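Local coordinates for FixK2 protein (Bradyrhizobium japonicum, PDB 4I2O) that probably acts as a CRP/FNR-superfamily transcription factor linked to nitrogen fixation, binding DNA through a helix-turn-helix domain, at residues G192-L195 against E196-S199; F85-P88 against G89-F92. The protein carries 1 engineered substitution. All blocks are in the same frame, centred on the assembly; numbering follows the deposited sequence.

Interaction 1: residues G192-L195 against E196-S199. With nucleotides of chain D; nucleotides of chain C.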
loop_
_atom_site.group_PDB
_atom_site.type_symbol
_atom_site.label_atom_id
_atom_site.label_comp_id
_atom_site.label_asym_id
_atom_site.label_seq_id
_atom_site.Cartn_x
_atom_site.Cartn_y
_atom_site.Cartn_z
ATOM N N GLY A 192 -7.886 -8.143 5.930
ATOM C CA GLY A 192 -9.181 -7.494 5.658
ATOM C C GLY A 192 -10.331 -8.457 5.867
ATOM O O GLY A 192 -11.376 -8.340 5.224
ATOM N N LEU A 193 -10.152 -9.428 6.771
ATOM C CA LEU A 193 -11.187 -10.511 7.042
ATOM C C LEU A 193 -11.433 -10.617 8.538
ATOM O O LEU A 193 -10.679 -10.076 9.322
ATOM C CB LEU A 193 -10.659 -11.916 6.570
ATOM C CG LEU A 193 -10.315 -12.039 5.067
ATOM C CD1 LEU A 193 -9.610 -13.391 4.805
ATOM C CD2 LEU A 193 -11.658 -11.917 4.259
ATOM N N THR A 194 -12.495 -11.332 8.947
ATOM C CA THR A 194 -12.702 -11.675 10.382
ATOM C C THR A 194 -11.885 -12.892 10.703
ATOM O O THR A 194 -11.518 -13.703 9.817
ATOM C CB THR A 194 -14.217 -12.005 10.700
ATOM O OG1 THR A 194 -14.598 -13.097 9.868
ATOM C CG2 THR A 194 -15.122 -10.807 10.391
ATOM N N LEU A 195 -11.563 -13.023 11.986
ATOM C CA LEU A 195 -10.828 -14.195 12.441
ATOM C C LEU A 195 -11.629 -15.487 12.187
ATOM O O LEU A 195 -11.019 -16.543 11.909
ATOM C CB LEU A 195 -10.508 -13.986 13.933
ATOM C CG LEU A 195 -11.638 -14.038 14.967
ATOM C CD1 LEU A 195 -12.041 -15.488 15.497
ATOM C CD2 LEU A 195 -11.371 -13.142 16.193
ATOM N N GLU A 196 -12.962 -15.429 12.199
ATOM C CA GLU A 196 -13.775 -16.620 11.934
ATOM C C GLU A 196 -13.567 -17.066 10.488
ATOM O O GLU A 196 -13.435 -18.243 10.205
ATOM C CB GLU A 196 -15.274 -16.320 12.117
ATOM C CG GLU A 196 -15.685 -16.112 13.553
ATOM C CD GLU A 196 -15.821 -14.654 13.939
ATOM O OE1 GLU A 196 -14.984 -13.808 13.468
ATOM O OE2 GLU A 196 -16.808 -14.358 14.674
ATOM N N THR A 197 -13.624 -16.118 9.550
ATOM C CA THR A 197 -13.355 -16.485 8.170
ATOM C C THR A 197 -11.971 -17.097 7.968
ATOM O O THR A 197 -11.800 -18.099 7.240
ATOM C CB THR A 197 -13.543 -15.237 7.294
ATOM O OG1 THR A 197 -14.969 -15.000 7.310
ATOM C CG2 THR A 197 -13.129 -15.558 5.830
ATOM N N VAL A 198 -10.956 -16.467 8.553
ATOM C CA VAL A 198 -9.605 -17.071 8.530
ATOM C C VAL A 198 -9.632 -18.480 9.121
ATOM O O VAL A 198 -9.108 -19.424 8.522
ATOM C CB VAL A 198 -8.601 -16.162 9.269
ATOM C CG1 VAL A 198 -7.237 -16.869 9.440
ATOM C CG2 VAL A 198 -8.415 -14.840 8.515
ATOM N N SER A 199 -10.261 -18.661 10.278
ATOM C CA SER A 199 -10.330 -20.038 10.869
ATOM C C SER A 199 -10.940 -21.040 9.887
ATOM O O SER A 199 -10.425 -22.162 9.715
ATOM C CB SER A 199 -11.205 -19.990 12.124
ATOM O OG SER A 199 -11.199 -21.232 12.836
ATOM P P DA D 19 -15.322 -11.121 6.472
ATOM O OP1 DA D 19 -14.427 -9.918 6.506
ATOM O OP2 DA D 19 -14.860 -12.406 7.092
ATOM O "O5'" DA D 19 -16.700 -10.647 7.080
ATOM C "C5'" DA D 19 -17.437 -9.565 6.523
ATOM C "C4'" DA D 19 -18.541 -9.190 7.501
ATOM O "O4'" DA D 19 -19.609 -10.196 7.422
ATOM C "C3'" DA D 19 -18.174 -9.149 8.995
ATOM O "O3'" DA D 19 -18.852 -7.928 9.479
ATOM C "C2'" DA D 19 -18.685 -10.457 9.596
ATOM C "C1'" DA D 19 -19.841 -10.838 8.651
ATOM N N9 DA D 19 -19.886 -12.267 8.387
ATOM C C8 DA D 19 -18.908 -13.121 7.960
ATOM N N7 DA D 19 -19.281 -14.394 7.809
ATOM C C5 DA D 19 -20.618 -14.360 8.158
ATOM C C6 DA D 19 -21.585 -15.375 8.153
ATOM N N6 DA D 19 -21.312 -16.657 7.814
ATOM N N1 DA D 19 -22.848 -15.039 8.541
ATOM C C2 DA D 19 -23.082 -13.746 8.850
ATOM N N3 DA D 19 -22.271 -12.690 8.857
ATOM C C4 DA D 19 -21.010 -13.066 8.519
ATOM P P DT C 8 -8.421 -22.553 14.400
ATOM O OP1 DT C 8 -7.553 -23.693 13.864
ATOM O OP2 DT C 8 -8.725 -21.266 13.780
ATOM O "O5'" DT C 8 -9.895 -23.266 14.665
ATOM C "C5'" DT C 8 -9.817 -24.487 15.397
ATOM C "C4'" DT C 8 -11.245 -24.939 15.637
ATOM O "O4'" DT C 8 -11.968 -23.961 16.421
ATOM C "C3'" DT C 8 -12.085 -25.087 14.351
ATOM O "O3'" DT C 8 -12.556 -26.407 14.439
ATOM C "C2'" DT C 8 -13.268 -24.128 14.407
ATOM C "C1'" DT C 8 -13.327 -23.890 15.895
ATOM N N1 DT C 8 -13.853 -22.528 16.346
ATOM C C2 DT C 8 -14.974 -22.432 17.179
ATOM O O2 DT C 8 -15.673 -23.387 17.542
ATOM N N3 DT C 8 -15.305 -21.182 17.599
ATOM C C4 DT C 8 -14.631 -19.991 17.247
ATOM O O4 DT C 8 -15.009 -18.923 17.736
ATOM C C5 DT C 8 -13.477 -20.131 16.370
ATOM C C7 DT C 8 -12.697 -18.894 15.936
ATOM C C6 DT C 8 -13.119 -21.381 15.968
ATOM P P DT D 20 -18.774 -7.476 10.996
ATOM O OP1 DT D 20 -19.113 -6.016 11.012
ATOM O OP2 DT D 20 -17.514 -8.037 11.596
ATOM O "O5'" DT D 20 -19.930 -8.328 11.758
ATOM C "C5'" DT D 20 -21.330 -8.041 11.334
ATOM C "C4'" DT D 20 -22.192 -9.055 12.090
ATOM O "O4'" DT D 20 -21.782 -10.346 11.671
ATOM C "C3'" DT D 20 -22.008 -9.098 13.577
ATOM O "O3'" DT D 20 -23.321 -8.786 14.046
ATOM C "C2'" DT D 20 -21.657 -10.537 13.998
ATOM C "C1'" DT D 20 -22.084 -11.251 12.718
ATOM N N1 DT D 20 -21.453 -12.527 12.295
ATOM C C2 DT D 20 -22.242 -13.668 12.156
ATOM O O2 DT D 20 -23.430 -13.704 12.400
ATOM N N3 DT D 20 -21.597 -14.774 11.712
ATOM C C4 DT D 20 -20.245 -14.828 11.470
ATOM O O4 DT D 20 -19.679 -15.809 11.060
ATOM C C5 DT D 20 -19.480 -13.643 11.613
ATOM C C7 DT D 20 -17.980 -13.773 11.356
ATOM C C6 DT D 20 -20.098 -12.559 12.056
#
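One phosphate oxygen is gripped by three donors of T194 and T197, a backbone N-H and two hydroxyls: OP2 of DA19 of chain D accepts bonds from T194 N (3.2 Å), T194 OG1 (2.9 Å) and T197 OG1 (2.6 Å). The site is the start of the second helix of a helix-turn-helix, the recognition helix 195-207. T194 is its N-cap: with chi1 at 59°, OG1 sits between the backbone N and the carbonyl carbon, where it accepts a nearly straight bond from T197 N (3.2 Å, N-H...O 166°) while giving its own proton to the phosphate. A hydroxyl suits both jobs, since it can accept from the helix N-H and donate to the phosphate at once, and the helix N-terminus would probably favour the anion. One turn in, V198 N donates to T194 O, and V198 CG2 packs on L193 CD1 on the protein side, where V198 also meets I187 of helix 184-191. E196 bends at chi2 (100°), bringing OE1 to 3.4 Å from T194 CB and CD against the methyl C7 of DT20 of chain D; its OE2 accepts from the N4 of a cytosine base. On the other strand, L195 CD1 lies 3.5 Å from C7 of DT8 of chain C, and S199 OG donates to OP2 of that nucleotide at 2.6 Å.

Interaction 2: residues F85-P88 against G89-F92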
loop_
_atom_site.group_PDB
_atom_site.type_symbol
_atom_site.label_atom_id
_atom_site.label_comp_id
_atom_site.label_asym_id
_atom_site.label_seq_id
_atom_site.Cartn_x
_atom_site.Cartn_y
_atom_site.Cartn_z
ATOM N N PHE A 85 3.633 -7.329 9.154
ATOM C CA PHE A 85 4.209 -8.052 10.336
ATOM C C PHE A 85 5.705 -7.962 10.183
ATOM O O PHE A 85 6.217 -8.150 9.075
ATOM C CB PHE A 85 3.812 -9.486 10.284
ATOM C CG PHE A 85 2.343 -9.722 10.593
ATOM C CD1 PHE A 85 1.840 -9.408 11.878
ATOM C CD2 PHE A 85 1.484 -10.244 9.633
ATOM C CE1 PHE A 85 0.500 -9.607 12.186
ATOM C CE2 PHE A 85 0.116 -10.515 9.973
ATOM C CZ PHE A 85 -0.372 -10.170 11.266
ATOM N N HIS A 86 6.436 -7.623 11.252
ATOM C CA HIS A 86 7.921 -7.533 11.165
ATOM C C HIS A 86 8.470 -8.641 12.025
ATOM O O HIS A 86 8.026 -8.837 13.161
ATOM C CB HIS A 86 8.381 -6.213 11.735
ATOM C CG HIS A 86 7.630 -5.052 11.150
ATOM N ND1 HIS A 86 7.662 -4.785 9.809
ATOM C CD2 HIS A 86 6.813 -4.124 11.705
ATOM C CE1 HIS A 86 6.956 -3.683 9.566
ATOM N NE2 HIS A 86 6.397 -3.294 10.695
ATOM N N LEU A 87 9.325 -9.451 11.414
ATOM C CA LEU A 87 9.753 -10.724 11.990
ATOM C C LEU A 87 11.283 -10.576 12.173
ATOM O O LEU A 87 11.856 -9.577 11.772
ATOM C CB LEU A 87 9.402 -11.833 10.991
ATOM C CG LEU A 87 7.908 -11.995 10.723
ATOM C CD1 LEU A 87 7.748 -13.050 9.653
ATOM C CD2 LEU A 87 7.136 -12.415 12.025
ATOM N N PRO A 88 11.961 -11.555 12.798
ATOM C CA PRO A 88 13.386 -11.334 13.059
ATOM C C PRO A 88 14.256 -11.028 11.832
ATOM O O PRO A 88 14.142 -11.682 10.755
ATOM C CB PRO A 88 13.825 -12.651 13.722
ATOM C CG PRO A 88 12.582 -13.109 14.418
ATOM C CD PRO A 88 11.434 -12.729 13.500
ATOM N N GLY A 89 15.095 -10.013 12.017
ATOM C CA GLY A 89 15.926 -9.460 10.966
ATOM C C GLY A 89 15.257 -8.304 10.217
ATOM O O GLY A 89 15.941 -7.511 9.564
ATOM N N ASP A 90 13.939 -8.184 10.302
ATOM C CA ASP A 90 13.253 -7.126 9.551
ATOM C C ASP A 90 13.493 -5.759 10.171
ATOM O O ASP A 90 13.432 -5.603 11.383
ATOM C CB ASP A 90 11.727 -7.351 9.538
ATOM C CG ASP A 90 11.286 -8.487 8.622
ATOM O OD1 ASP A 90 12.078 -8.972 7.778
ATOM O OD2 ASP A 90 10.097 -8.883 8.725
ATOM N N VAL A 91 13.700 -4.735 9.338
ATOM C CA VAL A 91 13.814 -3.375 9.847
ATOM C C VAL A 91 12.485 -2.670 9.762
ATOM O O VAL A 91 11.738 -2.897 8.787
ATOM C CB VAL A 91 14.865 -2.602 9.074
ATOM C CG1 VAL A 91 14.813 -1.104 9.466
ATOM C CG2 VAL A 91 16.247 -3.202 9.351
ATOM N N PHE A 92 12.124 -1.862 10.770
ATOM C CA PHE A 92 10.841 -1.154 10.692
ATOM C C PHE A 92 10.965 0.215 11.346
ATOM O O PHE A 92 11.932 0.521 12.070
ATOM C CB PHE A 92 9.692 -1.986 11.307
ATOM C CG PHE A 92 9.820 -2.205 12.813
ATOM C CD1 PHE A 92 9.117 -1.391 13.699
ATOM C CD2 PHE A 92 10.612 -3.236 13.334
ATOM C CE1 PHE A 92 9.200 -1.580 15.061
ATOM C CE2 PHE A 92 10.748 -3.439 14.740
ATOM C CZ PHE A 92 10.035 -2.618 15.619
HETATM O O HOH W 1 8.554 -6.262 7.565
#
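L87 and D90 hold each other by two bonds across a type II beta turn. D90 N donates to L87 O (2.9 Å), closing the turn, and L87 N donates to D90 OD2 (2.9 Å, N-H...O 168°), which it meets from above the carboxylate plane, 43° out of it. The aspartate reaches back because its CG is anti to its carbonyl carbon. P88 and G89 fill the middle of the turn: the proline ring fixes phi near the value its position needs, and G89, with no side chain, takes the positive phi that the third position of a type II turn needs, close beside P88 O.

Beyond the turn, H86 and F92 meet across it. F92 CB stands over the centre of the imidazole, 3.5 Å from the centroid, as a CH-pi contact. Because chi1 of F92 is 66°, its ring continues past the histidine; the planes are nearly parallel but slid apart, with centroids 4.9 Å apart. F92 itself also meets the ring of Y62.

A second shell fixes the polar groups. H86 NE2 is hydrogen-bonded to S71 OG on strand 69-74, and a water in the plane of the imidazole lies 2.8 Å from H86 ND1 and donates weakly to D90 OD2. R171 of helix 157-172, in the helix-turn-helix part of the chain, makes a salt bridge to D90 OD2 and also bonds F85 O. The turn thus joins edge strands 80-86 and 91-92 of the two sheets in the cyclic nucleotide-binding-type domain and ties them to that helix.

With a backbone N-H and a guanidinium both directed at OD2, the D90 carboxylate is probably ionised, a charge well suited to binding R171 between the domains.

In the fold
The two contacts lie in different domains, their centres about 24 Å apart. Both are local, and in each a side-chain oxygen accepts from a backbone N-H three residues away. Both are partly buried: counting the DNA, interaction 1 has no fully exposed residue, whereas interaction 2 has P88 and G89 exposed at the turn and F85, L87 and F92 buried. In interaction 1 a threonine hydroxyl caps a helix at the DNA surface, and its neighbours spend their polarity on phosphates and bases; in interaction 2 an aspartate braces a beta turn and pairs with an arginine, beside aromatic packing. Their own elements differ, yet both rest on helices 157-172 and 184-191, through A157 and I187 in one and R171 and Y190 in the other.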